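PDB 6ORM: peruvianin-I from Thevetia peruviana, which is a germin-like cysteine peptidase of the latex, a cupin-fold protein that probably cleaves peptide bonds through a cysteine nucleophile. Local coordinates for residues P91-L96 against Q154-Q159; T85-N90 against G132-T137. All coordinates share one frame; numbering follows the deposited sequence.

Interaction 1: residues P91-L96 against Q154-Q159; sequences PRASSL and QNPGGQ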
# COMPACT_ATOMS: atom_id res chain seq x y z
N PRO A 91 15.52 8.24 -1.99
CA PRO A 91 14.27 8.85 -1.51
C PRO A 91 13.10 7.90 -1.33
O PRO A 91 12.27 8.14 -0.45
CB PRO A 91 13.97 9.91 -2.59
CG PRO A 91 15.31 10.22 -3.18
CD PRO A 91 16.07 8.94 -3.17
N ARG A 92 12.99 6.83 -2.11
CA ARG A 92 11.76 6.05 -2.13
C ARG A 92 11.96 4.58 -1.79
O ARG A 92 11.12 3.75 -2.18
CB ARG A 92 11.08 6.19 -3.50
CG ARG A 92 10.71 7.63 -3.85
CD ARG A 92 10.03 7.75 -5.21
NE ARG A 92 10.89 7.28 -6.29
CZ ARG A 92 11.75 8.05 -6.96
NH1 ARG A 92 11.87 9.33 -6.64
NH2 ARG A 92 12.48 7.54 -7.93
N ALA A 93 13.02 4.22 -1.08
CA ALA A 93 13.20 2.82 -0.72
C ALA A 93 14.17 2.69 0.45
O ALA A 93 15.05 3.53 0.63
CB ALA A 93 13.70 1.99 -1.90
N SER A 94 13.99 1.62 1.22
CA SER A 94 15.03 1.13 2.10
C SER A 94 16.20 0.61 1.27
O SER A 94 16.04 0.25 0.10
CB SER A 94 14.51 0.01 3.01
OG SER A 94 13.36 0.41 3.72
N SER A 95 17.38 0.57 1.88
CA SER A 95 18.56 0.00 1.24
C SER A 95 19.22 -0.98 2.19
O SER A 95 19.60 -0.61 3.31
CB SER A 95 19.55 1.10 0.84
OG SER A 95 20.67 0.54 0.18
N LEU A 96 19.34 -2.23 1.75
CA LEU A 96 20.04 -3.27 2.49
C LEU A 96 21.38 -3.50 1.81
O LEU A 96 21.44 -4.04 0.70
CB LEU A 96 19.20 -4.55 2.55
CG LEU A 96 19.73 -5.73 3.36
CD1 LEU A 96 20.11 -5.30 4.78
CD2 LEU A 96 18.69 -6.84 3.41
N GLN A 154 11.42 -0.60 -7.61
CA GLN A 154 11.98 -0.74 -8.95
C GLN A 154 12.75 0.49 -9.39
O GLN A 154 13.50 0.41 -10.37
CB GLN A 154 10.88 -1.05 -9.96
CG GLN A 154 10.02 0.15 -10.31
CD GLN A 154 8.96 -0.18 -11.34
OE1 GLN A 154 8.13 -1.06 -11.14
NE2 GLN A 154 9.00 0.53 -12.46
N ASN A 155 12.60 1.61 -8.70
CA ASN A 155 13.27 2.86 -9.05
C ASN A 155 13.39 3.71 -7.79
O ASN A 155 12.68 4.71 -7.65
CB ASN A 155 12.50 3.60 -10.15
CG ASN A 155 13.26 4.79 -10.69
OD1 ASN A 155 14.49 4.83 -10.66
ND2 ASN A 155 12.53 5.79 -11.18
N PRO A 156 14.29 3.34 -6.87
CA PRO A 156 14.35 4.05 -5.58
C PRO A 156 14.72 5.51 -5.71
O PRO A 156 14.35 6.32 -4.85
CB PRO A 156 15.43 3.27 -4.80
CG PRO A 156 15.65 2.00 -5.58
CD PRO A 156 15.32 2.30 -6.99
N GLY A 157 15.46 5.88 -6.76
CA GLY A 157 16.01 7.22 -6.86
C GLY A 157 17.28 7.37 -6.04
O GLY A 157 17.50 6.63 -5.08
N GLY A 158 18.12 8.31 -6.44
CA GLY A 158 19.37 8.58 -5.74
C GLY A 158 19.70 10.05 -5.82
O GLY A 158 19.57 10.66 -6.89
N GLN A 159 20.11 10.64 -4.71
CA GLN A 159 20.38 12.07 -4.65
C GLN A 159 21.63 12.31 -3.82
O GLN A 159 21.74 11.78 -2.71
CB GLN A 159 19.18 12.82 -4.05
CG GLN A 159 19.35 14.32 -3.94
CD GLN A 159 18.02 15.04 -4.00
OE1 GLN A 159 17.72 15.72 -4.98
NE2 GLN A 159 17.21 14.88 -2.96
O HOH W 1 9.86 4.73 -6.50

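Interaction 2: residues T85-N90 against G132-T137; sequences TQFRTN and GLMHFT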
# COMPACT_ATOMS: atom_id res chain seq x y z
N THR A 85 31.16 7.81 -1.02
CA THR A 85 29.92 8.09 -1.73
C THR A 85 29.46 9.53 -1.57
O THR A 85 28.54 9.94 -2.28
CB THR A 85 28.81 7.18 -1.22
OG1 THR A 85 28.59 7.44 0.17
CG2 THR A 85 29.18 5.71 -1.40
N GLN A 86 30.07 10.29 -0.65
CA GLN A 86 29.54 11.56 -0.18
C GLN A 86 28.23 11.25 0.55
O GLN A 86 27.89 10.08 0.75
CB GLN A 86 29.34 12.57 -1.31
CG GLN A 86 30.45 12.59 -2.37
CD GLN A 86 31.82 12.95 -1.81
OE1 GLN A 86 32.16 14.12 -1.69
NE2 GLN A 86 32.61 11.93 -1.49
N PHE A 87 27.53 12.28 1.00
CA PHE A 87 26.25 12.06 1.67
C PHE A 87 25.14 11.90 0.64
O PHE A 87 24.95 12.77 -0.22
CB PHE A 87 25.96 13.21 2.63
CG PHE A 87 27.00 13.37 3.70
CD1 PHE A 87 27.14 12.41 4.70
CD2 PHE A 87 27.84 14.47 3.71
CE1 PHE A 87 28.10 12.55 5.68
CE2 PHE A 87 28.80 14.61 4.70
CZ PHE A 87 28.93 13.65 5.69
N ARG A 88 24.40 10.80 0.73
CA ARG A 88 23.41 10.46 -0.28
C ARG A 88 22.12 9.99 0.38
O ARG A 88 22.11 9.59 1.55
CB ARG A 88 23.93 9.39 -1.25
CG ARG A 88 25.00 9.90 -2.20
CD ARG A 88 25.42 8.86 -3.23
NE ARG A 88 26.66 9.24 -3.90
CZ ARG A 88 26.77 9.48 -5.20
NH1 ARG A 88 25.71 9.36 -5.99
NH2 ARG A 88 27.94 9.83 -5.72
N THR A 89 21.04 10.04 -0.39
CA THR A 89 19.76 9.48 0.01
C THR A 89 19.22 8.58 -1.10
O THR A 89 19.55 8.76 -2.28
CB THR A 89 18.70 10.56 0.31
OG1 THR A 89 18.41 11.30 -0.89
CG2 THR A 89 19.19 11.51 1.40
N ASN A 90 18.40 7.61 -0.70
CA ASN A 90 17.54 6.87 -1.61
C ASN A 90 16.10 7.26 -1.29
O ASN A 90 15.50 6.69 -0.37
CB ASN A 90 17.74 5.36 -1.48
CG ASN A 90 19.15 4.94 -1.82
OD1 ASN A 90 19.91 4.50 -0.96
ND2 ASN A 90 19.51 5.06 -3.10
N GLY A 132 14.95 6.88 2.65
CA GLY A 132 15.08 8.31 2.54
C GLY A 132 16.12 8.94 3.44
O GLY A 132 16.37 10.15 3.32
N LEU A 133 16.74 8.17 4.33
CA LEU A 133 17.64 8.75 5.32
C LEU A 133 19.03 8.96 4.73
O LEU A 133 19.53 8.14 3.97
CB LEU A 133 17.72 7.86 6.56
CG LEU A 133 16.43 7.69 7.36
CD1 LEU A 133 16.71 7.11 8.74
CD2 LEU A 133 15.68 9.02 7.47
N MET A 134 19.64 10.08 5.11
CA MET A 134 20.98 10.43 4.65
C MET A 134 21.98 9.37 5.09
O MET A 134 21.97 8.94 6.25
CB MET A 134 21.36 11.80 5.21
CG MET A 134 22.72 12.34 4.79
SD MET A 134 22.89 14.07 5.31
CE MET A 134 22.56 13.91 7.06
N HIS A 135 22.84 8.95 4.17
CA HIS A 135 23.79 7.88 4.45
C HIS A 135 25.06 8.11 3.65
O HIS A 135 25.15 9.01 2.81
CB HIS A 135 23.20 6.50 4.15
CG HIS A 135 22.80 6.31 2.72
ND1 HIS A 135 21.54 6.62 2.25
CD2 HIS A 135 23.49 5.82 1.66
CE1 HIS A 135 21.48 6.34 0.96
NE2 HIS A 135 22.64 5.85 0.58
N PHE A 136 26.06 7.27 3.92
CA PHE A 136 27.35 7.37 3.25
C PHE A 136 28.07 6.04 3.35
O PHE A 136 27.77 5.20 4.21
CB PHE A 136 28.22 8.48 3.86
CG PHE A 136 28.59 8.23 5.31
CD1 PHE A 136 29.69 7.45 5.64
CD2 PHE A 136 27.83 8.78 6.33
CE1 PHE A 136 30.02 7.23 6.96
CE2 PHE A 136 28.16 8.56 7.65
CZ PHE A 136 29.25 7.79 7.97
N THR A 137 29.05 5.86 2.47
CA THR A 137 30.02 4.78 2.55
C THR A 137 31.41 5.35 2.29
O THR A 137 31.59 6.16 1.37
CB THR A 137 29.72 3.67 1.53
OG1 THR A 137 28.33 3.32 1.59
CG2 THR A 137 30.55 2.44 1.83
O HOH W 2 18.48 6.74 1.77

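Interaction 1: residues P91-L96 against Q154-Q159
Pro91 meets the 154-159 loop with the CD corner of its ring, which rests against Gly157 O at 3.3 Å and also touches the carbonyl of Pro156. Arg92 follows and carries most of the polar contact. Its backbone N donates to Pro156 O (3.1 Å), lying in the carbonyl plane with an N-H...O angle of 141°. The side chain leaves with CG beside the backbone N (chi1 -60°) and bends at chi3, which folds the guanidinium back over the Pro156 carbonyl. One face then lies above Pro156 O, while NH2 donates to Asn155 O at 2.9 Å from a direction tilted out of the carbonyl plane. Arg92 NE adds a weak bond to the same oxygen and a stronger one to a water, 2.8 Å away, that can in turn donate to Asn155 O. The arginine, and probably the water, thus hold this carbonyl. Arg92 NH1 forms a salt bridge with Asp9 of a neighbouring subunit, whose Leu7 O accepts from Asn155 ND2, so the arrangement ties the loop to the subunit interface. Ala93 closes the contact with an apolar touch, CB against Pro156 CB at 3.6 Å. Both Ala93 and Pro156 also pack on Leu151 of strand 145-151, which places the paired loops at the end of the five-stranded cupin sheet, where strand 95-101 begins beside 126-129 and 145-151.

Interaction 2: residues T85-N90 against G132-T137
Arg88 and His135 form the single antiparallel bridge here, a hydrogen-bonded pair in which Arg88 N donates to His135 O and His135 N to Arg88 O, both at 2.8 Å. At the start of 85-90, Thr85 holds Thr137 twice: its backbone N donates to Thr137 O at 2.9 Å, and its OG1 accepts from Thr137 N at 2.8 Å. With OG1 set between the backbone N and the carbonyl carbon (chi1 62°), the hydroxyl also donates to Gln86 O, bracing the turn into the strand. At the other end a water links Asn90 N to Leu133 O.

The imidazole of His135 lies with one face over Arg88 O. Its ND1 donates in the ring plane to Leu133 O at 3.1 Å and 168°, fixing the ring's rotation, while Asn90 OD1 approaches CE1 obliquely. Arg88 turns its own side chain away to bond Thr85 O through NE (2.6 Å).

Apolar contact is made by Phe87, whose CE1 reaches Phe136 CD2 at 3.8 Å with the ring planes at 89°. Met134 SD lies 5.1 Å from the centroid of the Phe87 ring, an oblique Met-aromatic contact. Strand 87-89 is also paired with 159-162, and 135-139 with 104-109, so the bridge joins these two sheets of the cupin fold, with Met134 packing on both Val161 and Tyr109.

Interactions 1 and 2 are consecutive along 85-96, their centres about 10 Å apart, and their segments alternate in the chain. They meet where Asn90 ND2 lies 3.2 Å from Gly157 O, a probable hydrogen bond, and where Thr89 N similarly approaches Gln159 O at 3.0 Å. The 154-159 loop thus runs directly into the strand that flanks 87-89, on which interaction 2 is built. Both contacts touch the same neighbouring subunit, while Arg92 of interaction 1 pairs with Asp9 of a different one. Attached glycans lie nearby, a sugar being about 9 Å from the Arg88 side chain and about 13 Å from that of Asn155.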